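Local coordinates for protein putative succinylglutamate desuccinylase / aspartoacylase (Shewanella amazonensis, PDB 3FMC) that is probably a zinc-dependent hydrolase of the succinylglutamate desuccinylase/aspartoacylase family, thought to act on ester bonds, at residues P175-H180 with V342-F347; K179-P184 with P197-I202; L287-K292 with M362-E367. All blocks are in the same frame, centred on the assembly; numbering follows the deposited sequence.

Contact 1: P175-H180 with V342-F347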
# COMPACT_ATOMS: atom_id res chain seq x y z
N PRO C 175 -2.61 3.21 18.69
CA PRO C 175 -3.07 4.00 17.53
C PRO C 175 -3.62 5.34 18.05
O PRO C 175 -2.88 6.30 18.04
CB PRO C 175 -4.11 3.09 16.87
CG PRO C 175 -4.64 2.22 18.00
CD PRO C 175 -3.46 2.01 18.93
N LYS C 176 -4.90 5.42 18.40
CA LYS C 176 -5.43 6.58 19.18
C LYS C 176 -5.52 5.93 20.55
O LYS C 176 -6.35 5.03 20.76
CB LYS C 176 -6.77 7.07 18.71
CG LYS C 176 -6.76 7.55 17.27
CD LYS C 176 -5.93 8.82 17.04
CE LYS C 176 -6.18 9.33 15.63
NZ LYS C 176 -7.63 9.70 15.44
N SER C 177 -4.63 6.31 21.46
CA SER C 177 -4.49 5.55 22.69
C SER C 177 -4.10 6.36 23.92
O SER C 177 -3.44 7.38 23.82
CB SER C 177 -3.41 4.50 22.45
OG SER C 177 -3.12 3.64 23.53
N CYS C 178 -4.46 5.84 25.08
CA CYS C 178 -3.97 6.39 26.33
C CYS C 178 -2.66 5.68 26.64
O CYS C 178 -2.25 4.75 25.94
CB CYS C 178 -5.00 6.22 27.48
SG CYS C 178 -5.25 4.61 28.05
N LYS C 179 -1.95 6.16 27.66
CA LYS C 179 -0.71 5.52 28.11
C LYS C 179 -1.09 4.27 28.92
O LYS C 179 -1.94 4.30 29.82
CB LYS C 179 0.13 6.48 28.98
CG LYS C 179 0.42 7.76 28.31
CD LYS C 179 1.36 8.64 29.13
CE LYS C 179 1.57 9.95 28.45
NZ LYS C 179 2.48 10.81 29.24
N HIS C 180 -0.45 3.17 28.59
CA HIS C 180 -0.65 1.90 29.23
C HIS C 180 0.64 1.10 29.27
O HIS C 180 1.61 1.40 28.57
CB HIS C 180 -1.87 1.11 28.70
CG HIS C 180 -1.82 0.77 27.24
ND1 HIS C 180 -1.99 1.72 26.24
CD2 HIS C 180 -1.74 -0.42 26.61
CE1 HIS C 180 -1.97 1.12 25.07
NE2 HIS C 180 -1.81 -0.18 25.27
N VAL C 342 -12.57 -0.06 30.65
CA VAL C 342 -11.82 1.15 30.31
C VAL C 342 -11.28 1.05 28.87
O VAL C 342 -10.39 0.26 28.64
CB VAL C 342 -10.59 1.36 31.24
CG1 VAL C 342 -9.90 2.67 30.87
CG2 VAL C 342 -11.03 1.47 32.71
N PRO C 343 -11.85 1.82 27.95
CA PRO C 343 -11.31 1.85 26.58
C PRO C 343 -9.89 2.41 26.63
O PRO C 343 -9.67 3.47 27.23
CB PRO C 343 -12.29 2.79 25.85
CG PRO C 343 -12.92 3.56 26.88
CD PRO C 343 -13.02 2.70 28.09
N ILE C 344 -8.94 1.64 26.09
CA ILE C 344 -7.52 2.03 26.07
C ILE C 344 -7.15 2.72 24.77
O ILE C 344 -6.40 3.71 24.72
CB ILE C 344 -6.60 0.78 26.33
CG1 ILE C 344 -6.87 0.19 27.72
CG2 ILE C 344 -5.13 1.11 26.14
CD1 ILE C 344 -6.75 1.21 28.89
N LEU C 345 -7.69 2.19 23.68
CA LEU C 345 -7.32 2.69 22.36
C LEU C 345 -8.47 2.41 21.40
O LEU C 345 -9.29 1.51 21.63
CB LEU C 345 -6.01 2.01 21.90
CG LEU C 345 -5.97 0.47 21.78
CD1 LEU C 345 -6.54 0.01 20.40
CD2 LEU C 345 -4.61 -0.18 21.97
N HIS C 346 -8.48 3.17 20.32
CA HIS C 346 -9.43 2.98 19.25
C HIS C 346 -8.77 3.18 17.89
O HIS C 346 -7.68 3.77 17.74
CB HIS C 346 -10.71 3.85 19.43
CG HIS C 346 -10.55 5.32 19.19
ND1 HIS C 346 -10.23 5.86 17.95
CD2 HIS C 346 -10.75 6.38 20.01
CE1 HIS C 346 -10.22 7.18 18.04
NE2 HIS C 346 -10.56 7.53 19.27
N PHE C 347 -9.50 2.73 16.87
CA PHE C 347 -9.05 2.75 15.49
C PHE C 347 -8.75 4.17 15.08
O PHE C 347 -9.50 5.11 15.42
CB PHE C 347 -10.14 2.10 14.63
CG PHE C 347 -9.72 1.80 13.21
CD1 PHE C 347 -8.69 0.93 12.95
CD2 PHE C 347 -10.49 2.29 12.15
CE1 PHE C 347 -8.37 0.59 11.63
CE2 PHE C 347 -10.17 1.97 10.85
CZ PHE C 347 -9.11 1.13 10.60
O HOH W 1 -9.76 7.94 15.01
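Lys176 and His346 form a hydrogen-bonded antiparallel pair, through which the late strand 341-346 joins strand 176-184 of the catalytic domain. Next to it, Ser177 faces Leu345 in a non-hydrogen-bonded pair, and Ile344 and Leu345 together form a classic beta bulge opposite Lys360 on the other neighbouring strand.

The backbone supplies two good hydrogen bonds, His346 N to Lys176 O and Cys178 N to Ile344 O, both 2.9 Å; the return bond from Lys176 N to His346 O is weak. Leu345 CA and Ser177 CA add C-H...O contacts to the same two acceptors.

Two imidazoles each receive a carbon over one face. Ile344 CG2 sits over the centre of the His180 ring, 3.3 Å from its centroid, a close CH-pi contact, while Lys176 CB lies nearer the rim of the His346 ring. Each ring is also held in rotation by its ND1: His180 donates to Cys178 O at 3.1 Å, an oxygen that also accepts from Ser177 OG, and His346 donates to Phe347 O. Tyr303 stacks on His346.

Apolar contacts are few. Pro175 CG meets Leu345 CD1 at 3.8 Å, the side chains crossing at about a right angle, and Cys178 SG touches Ile344 CD1. At the exposed end, bends at chi2 and chi4 bring Lys176 NZ to water 1, which accepts from it at 2.8 Å and donates to Phe347 O.

Contact 2: K179-P184 with P197-I202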
# COMPACT_ATOMS: atom_id res chain seq x y z
N LYS C 179 -1.95 6.16 27.66
CA LYS C 179 -0.71 5.52 28.11
C LYS C 179 -1.09 4.27 28.92
O LYS C 179 -1.94 4.30 29.82
CB LYS C 179 0.13 6.48 28.98
CG LYS C 179 0.42 7.76 28.31
CD LYS C 179 1.36 8.64 29.13
CE LYS C 179 1.57 9.95 28.45
NZ LYS C 179 2.48 10.81 29.24
N HIS C 180 -0.45 3.17 28.59
CA HIS C 180 -0.65 1.90 29.23
C HIS C 180 0.64 1.10 29.27
O HIS C 180 1.61 1.40 28.57
CB HIS C 180 -1.87 1.11 28.70
CG HIS C 180 -1.82 0.77 27.24
ND1 HIS C 180 -1.99 1.72 26.24
CD2 HIS C 180 -1.74 -0.42 26.61
CE1 HIS C 180 -1.97 1.12 25.07
NE2 HIS C 180 -1.81 -0.18 25.27
N LEU C 181 0.64 0.09 30.09
CA LEU C 181 1.82 -0.72 30.35
C LEU C 181 1.53 -2.19 30.37
O LEU C 181 0.50 -2.62 30.92
CB LEU C 181 2.37 -0.35 31.72
CG LEU C 181 3.57 -1.05 32.36
CD1 LEU C 181 4.92 -0.76 31.63
CD2 LEU C 181 3.72 -0.68 33.89
N TYR C 182 2.40 -2.94 29.72
CA TYR C 182 2.42 -4.39 29.84
C TYR C 182 3.52 -4.74 30.86
O TYR C 182 4.72 -4.31 30.75
CB TYR C 182 2.66 -5.11 28.54
CG TYR C 182 1.56 -4.97 27.51
CD1 TYR C 182 1.46 -3.86 26.69
CD2 TYR C 182 0.63 -5.98 27.34
CE1 TYR C 182 0.45 -3.74 25.74
CE2 TYR C 182 -0.37 -5.87 26.46
CZ TYR C 182 -0.47 -4.78 25.63
OH TYR C 182 -1.49 -4.75 24.71
N CYS C 183 3.11 -5.53 31.84
CA CYS C 183 3.94 -5.90 32.98
C CYS C 183 3.70 -7.36 33.28
O CYS C 183 2.54 -7.78 33.42
CB CYS C 183 3.54 -5.05 34.18
SG CYS C 183 4.64 -5.29 35.62
N PRO C 184 4.77 -8.17 33.39
CA PRO C 184 4.63 -9.58 33.71
C PRO C 184 4.13 -9.74 35.13
O PRO C 184 4.47 -8.93 36.00
CB PRO C 184 6.04 -10.14 33.62
CG PRO C 184 6.90 -9.00 33.13
CD PRO C 184 6.17 -7.75 33.17
N PRO C 197 -1.31 5.11 34.02
CA PRO C 197 -2.56 4.81 34.74
C PRO C 197 -3.11 3.40 34.58
O PRO C 197 -3.79 2.92 35.47
CB PRO C 197 -3.52 5.89 34.19
CG PRO C 197 -3.03 6.21 32.82
CD PRO C 197 -1.51 6.05 32.91
N TYR C 198 -2.80 2.71 33.47
CA TYR C 198 -3.38 1.39 33.19
C TYR C 198 -2.35 0.35 32.83
O TYR C 198 -1.54 0.56 31.91
CB TYR C 198 -4.45 1.54 32.09
CG TYR C 198 -5.64 2.37 32.56
CD1 TYR C 198 -6.57 1.81 33.44
CD2 TYR C 198 -5.79 3.69 32.22
CE1 TYR C 198 -7.62 2.56 33.93
CE2 TYR C 198 -6.88 4.43 32.70
CZ TYR C 198 -7.77 3.85 33.56
OH TYR C 198 -8.87 4.54 34.06
N THR C 199 -2.39 -0.78 33.52
CA THR C 199 -1.41 -1.83 33.32
C THR C 199 -2.08 -3.19 33.02
O THR C 199 -3.02 -3.59 33.68
CB THR C 199 -0.47 -1.98 34.55
OG1 THR C 199 0.21 -0.70 34.88
CG2 THR C 199 0.52 -3.13 34.33
N LEU C 200 -1.55 -3.87 32.01
CA LEU C 200 -1.95 -5.24 31.65
C LEU C 200 -0.91 -6.17 32.26
O LEU C 200 0.29 -6.05 31.97
CB LEU C 200 -1.97 -5.43 30.13
CG LEU C 200 -3.09 -4.67 29.42
CD1 LEU C 200 -2.89 -4.43 27.97
CD2 LEU C 200 -4.41 -5.41 29.69
N LEU C 201 -1.36 -7.03 33.17
CA LEU C 201 -0.51 -8.06 33.79
C LEU C 201 -0.53 -9.30 32.92
O LEU C 201 -1.59 -9.90 32.65
CB LEU C 201 -1.00 -8.35 35.23
CG LEU C 201 -0.97 -7.18 36.22
CD1 LEU C 201 -1.68 -7.52 37.52
CD2 LEU C 201 0.47 -6.72 36.48
N ILE C 202 0.67 -9.70 32.47
CA ILE C 202 0.79 -10.74 31.45
C ILE C 202 1.49 -11.99 31.97
O ILE C 202 2.39 -11.91 32.82
CB ILE C 202 1.43 -10.16 30.12
CG1 ILE C 202 2.94 -9.88 30.25
CG2 ILE C 202 0.69 -8.88 29.63
CD1 ILE C 202 3.56 -9.50 28.88
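Leu181 and Cys183 exchange backbone hydrogen bonds with Tyr198, Leu200 and Ile202, pairing strands 176-184 and 198-202 in parallel within the catalytic domain. Leu200 N to Leu181 O is the shortest at 2.6 Å; Cys183 N returns the link to Leu200 O at 2.9 Å.

On the face carrying Tyr182, Leu200 and Ile202, the Tyr182 ring and Leu200 lie side by side, pointing the same way. Leu200 CD1 approaches the ring obliquely, 3.3 Å from Tyr182 CE2, whereas Ile202 CG2 comes in the ring plane at the edge, 3.7 Å from Tyr182 CD2. On the other face, a chi1 of -57° sets Thr199 OG1 beside the backbone nitrogen, against Leu181 CD2, and swings CG2 over to Cys183 CB at 3.6 Å.

Farther out, strand 237-243 lies beside strand 176-184, Leu241 touching Leu181 and Leu239 touching Cys183; strand 283-286 bonds to Thr199, and Phe215 of helix 210-227 covers Pro184 and Ile202. Lys179 forms salt bridges with Glu256, Asp257 and Asp253, but its buried O, beside Pro197 CD, has no polar partner in the model. Between the strands, main-chain bonds thus set the register, while mainly apolar atoms pack on both faces and contribute dispersion contacts.

Contact 3: L287-K292 with M362-E367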
# COMPACT_ATOMS: atom_id res chain seq x y z
N LEU C 287 -4.32 -9.94 31.46
CA LEU C 287 -4.36 -9.86 30.00
C LEU C 287 -5.58 -10.51 29.38
O LEU C 287 -6.12 -9.99 28.39
CB LEU C 287 -3.10 -10.47 29.42
CG LEU C 287 -2.95 -10.42 27.90
CD1 LEU C 287 -2.84 -8.98 27.38
CD2 LEU C 287 -1.75 -11.32 27.50
N LYS C 288 -6.02 -11.63 29.96
CA LYS C 288 -7.21 -12.35 29.45
C LYS C 288 -8.49 -11.48 29.47
O LYS C 288 -9.45 -11.74 28.74
CB LYS C 288 -7.45 -13.65 30.22
CG LYS C 288 -7.97 -13.43 31.63
CD LYS C 288 -8.21 -14.73 32.40
CE LYS C 288 -8.69 -14.35 33.83
NZ LYS C 288 -8.76 -15.49 34.80
N ASN C 289 -8.50 -10.45 30.31
CA ASN C 289 -9.64 -9.55 30.41
C ASN C 289 -9.56 -8.27 29.54
O ASN C 289 -10.40 -7.39 29.62
CB ASN C 289 -9.86 -9.22 31.89
CG ASN C 289 -10.29 -10.43 32.67
OD1 ASN C 289 -11.01 -11.27 32.14
ND2 ASN C 289 -9.85 -10.54 33.92
N TYR C 290 -8.54 -8.23 28.68
CA TYR C 290 -8.33 -7.15 27.71
C TYR C 290 -9.03 -7.61 26.43
O TYR C 290 -8.61 -8.60 25.81
CB TYR C 290 -6.82 -6.91 27.51
CG TYR C 290 -6.42 -5.67 26.73
CD1 TYR C 290 -7.08 -4.46 26.89
CD2 TYR C 290 -5.31 -5.71 25.86
CE1 TYR C 290 -6.67 -3.32 26.17
CE2 TYR C 290 -4.87 -4.58 25.19
CZ TYR C 290 -5.55 -3.38 25.35
OH TYR C 290 -5.14 -2.24 24.69
N ARG C 291 -10.12 -6.95 26.09
CA ARG C 291 -11.03 -7.32 25.01
C ARG C 291 -10.98 -6.42 23.78
O ARG C 291 -10.82 -5.21 23.89
CB ARG C 291 -12.47 -7.27 25.57
CG ARG C 291 -12.67 -8.03 26.89
CD ARG C 291 -12.27 -9.48 26.80
NE ARG C 291 -13.02 -10.24 25.79
CZ ARG C 291 -14.24 -10.77 25.97
NH1 ARG C 291 -14.89 -10.64 27.12
NH2 ARG C 291 -14.82 -11.45 24.97
N LYS C 292 -11.20 -7.03 22.62
CA LYS C 292 -11.22 -6.37 21.34
C LYS C 292 -12.69 -6.23 20.92
O LYS C 292 -13.43 -7.23 20.83
CB LYS C 292 -10.45 -7.18 20.31
CG LYS C 292 -8.98 -7.39 20.62
CD LYS C 292 -8.35 -8.40 19.71
CE LYS C 292 -6.97 -8.79 20.12
NZ LYS C 292 -6.30 -9.72 19.11
N MSE C 362 -10.01 -2.64 28.57
CA MSE C 362 -9.70 -3.44 29.75
C MSE C 362 -11.00 -3.62 30.53
O MSE C 362 -11.74 -2.64 30.73
CB MSE C 362 -8.69 -2.73 30.67
CG MSE C 362 -7.38 -2.58 30.01
SE MSE C 362 -6.05 -1.85 31.27
CE MSE C 362 -4.55 -1.66 30.05
N THR C 363 -11.29 -4.85 30.88
CA THR C 363 -12.45 -5.18 31.67
C THR C 363 -11.94 -5.82 32.98
O THR C 363 -10.75 -6.23 33.11
CB THR C 363 -13.38 -6.18 30.93
OG1 THR C 363 -12.73 -7.45 30.80
CG2 THR C 363 -13.78 -5.61 29.57
N LYS C 364 -12.84 -5.92 33.96
CA LYS C 364 -12.49 -6.53 35.28
C LYS C 364 -11.23 -5.83 35.85
O LYS C 364 -10.30 -6.45 36.38
CB LYS C 364 -12.34 -8.03 35.15
CG LYS C 364 -13.67 -8.69 34.66
CD LYS C 364 -13.41 -10.13 34.28
CE LYS C 364 -14.70 -10.92 34.01
NZ LYS C 364 -15.67 -10.05 33.33
N VAL C 365 -11.28 -4.52 35.77
CA VAL C 365 -10.19 -3.66 36.20
C VAL C 365 -10.18 -3.47 37.71
O VAL C 365 -11.24 -3.38 38.34
CB VAL C 365 -10.29 -2.30 35.48
CG1 VAL C 365 -9.28 -1.30 36.04
CG2 VAL C 365 -10.12 -2.50 33.93
N PHE C 366 -8.99 -3.42 38.30
CA PHE C 366 -8.88 -3.16 39.72
C PHE C 366 -7.73 -2.24 40.01
O PHE C 366 -6.82 -2.09 39.20
CB PHE C 366 -8.69 -4.47 40.44
CG PHE C 366 -7.54 -5.24 39.97
CD1 PHE C 366 -6.30 -5.14 40.62
CD2 PHE C 366 -7.68 -6.16 38.92
CE1 PHE C 366 -5.22 -5.93 40.19
CE2 PHE C 366 -6.58 -6.94 38.48
CZ PHE C 366 -5.36 -6.82 39.13
N GLU C 367 -7.78 -1.58 41.16
CA GLU C 367 -6.69 -0.69 41.54
C GLU C 367 -5.48 -1.54 41.96
O GLU C 367 -5.60 -2.55 42.67
CB GLU C 367 -7.12 0.29 42.65
CG GLU C 367 -6.00 1.21 43.06
CD GLU C 367 -6.48 2.36 43.93
OE1 GLU C 367 -7.63 2.27 44.45
OE2 GLU C 367 -5.73 3.35 44.05
O HOH W 2 -8.47 -8.44 35.62
O HOH W 3 -14.36 -9.45 29.71
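Thr363 grips Asn289 O with two donors, its own N at 3.0 Å and its hydroxyl OG1 at 2.6 Å, where strand 357-363 runs antiparallel to strand 290-294. The hydroxyl meets a lone pair of Asn289 O in the carbonyl plane, while the amide comes in tilted from that plane. OG1 reaches the oxygen because chi1 of 67° sets it between the backbone nitrogen and carbonyl carbon.

Beside this grip lies the buried side of the contact, where Tyr290 and Met362, a selenomethionine here, form a non-hydrogen-bonded pair. Met362 CG meets Tyr290 CD1 obliquely at 3.7 Å, and Leu200 and His180 pack against both residues.

The solvent side is bridged by water. Lys364 crosses Asn289 at about a right angle, its CD in van der Waals contact with the amide, 3.4 Å from Asn289 OD1, while NZ forms a salt bridge with Glu339. Water 2 joins Asn289 ND2 to Lys364 O, and water 3 accepts from Arg291 NH1 in the guanidinium plane. Trp146 of a neighbouring subunit makes a cation-pi contact with Arg291 and packs on Thr363.

The Thr363 hydroxyl donates a hydrogen bond to Asn289 O and accepts one from water 3; used both ways, it links the backbone pairing to the bound water of Arg291 beside the other subunit.

Contact 2 is the most buried of the three and pairs parallel strands, whereas contacts 1 and 3 are antiparallel pairings, partly exposed: contact 1 joins a late strand to strand 176-184, and contact 3 pairs two late strands, 290-294 and 357-363. Contacts 1 and 2 share strand 176-184, with Ile344 CD1 packing on Tyr198 CB. Contact 3 adjoins contact 1 through a probable hydrogen bond from Val342 N to Met362 O and meets contact 2 where Tyr290 packs on Leu200 and Tyr182. Their chemistry follows position: contact 2 relies on backbone bonds and apolar packing, contact 1 adds histidine faces and one bridging water, and contact 3 combines a doubly held carbonyl with two bridging waters beside another subunit.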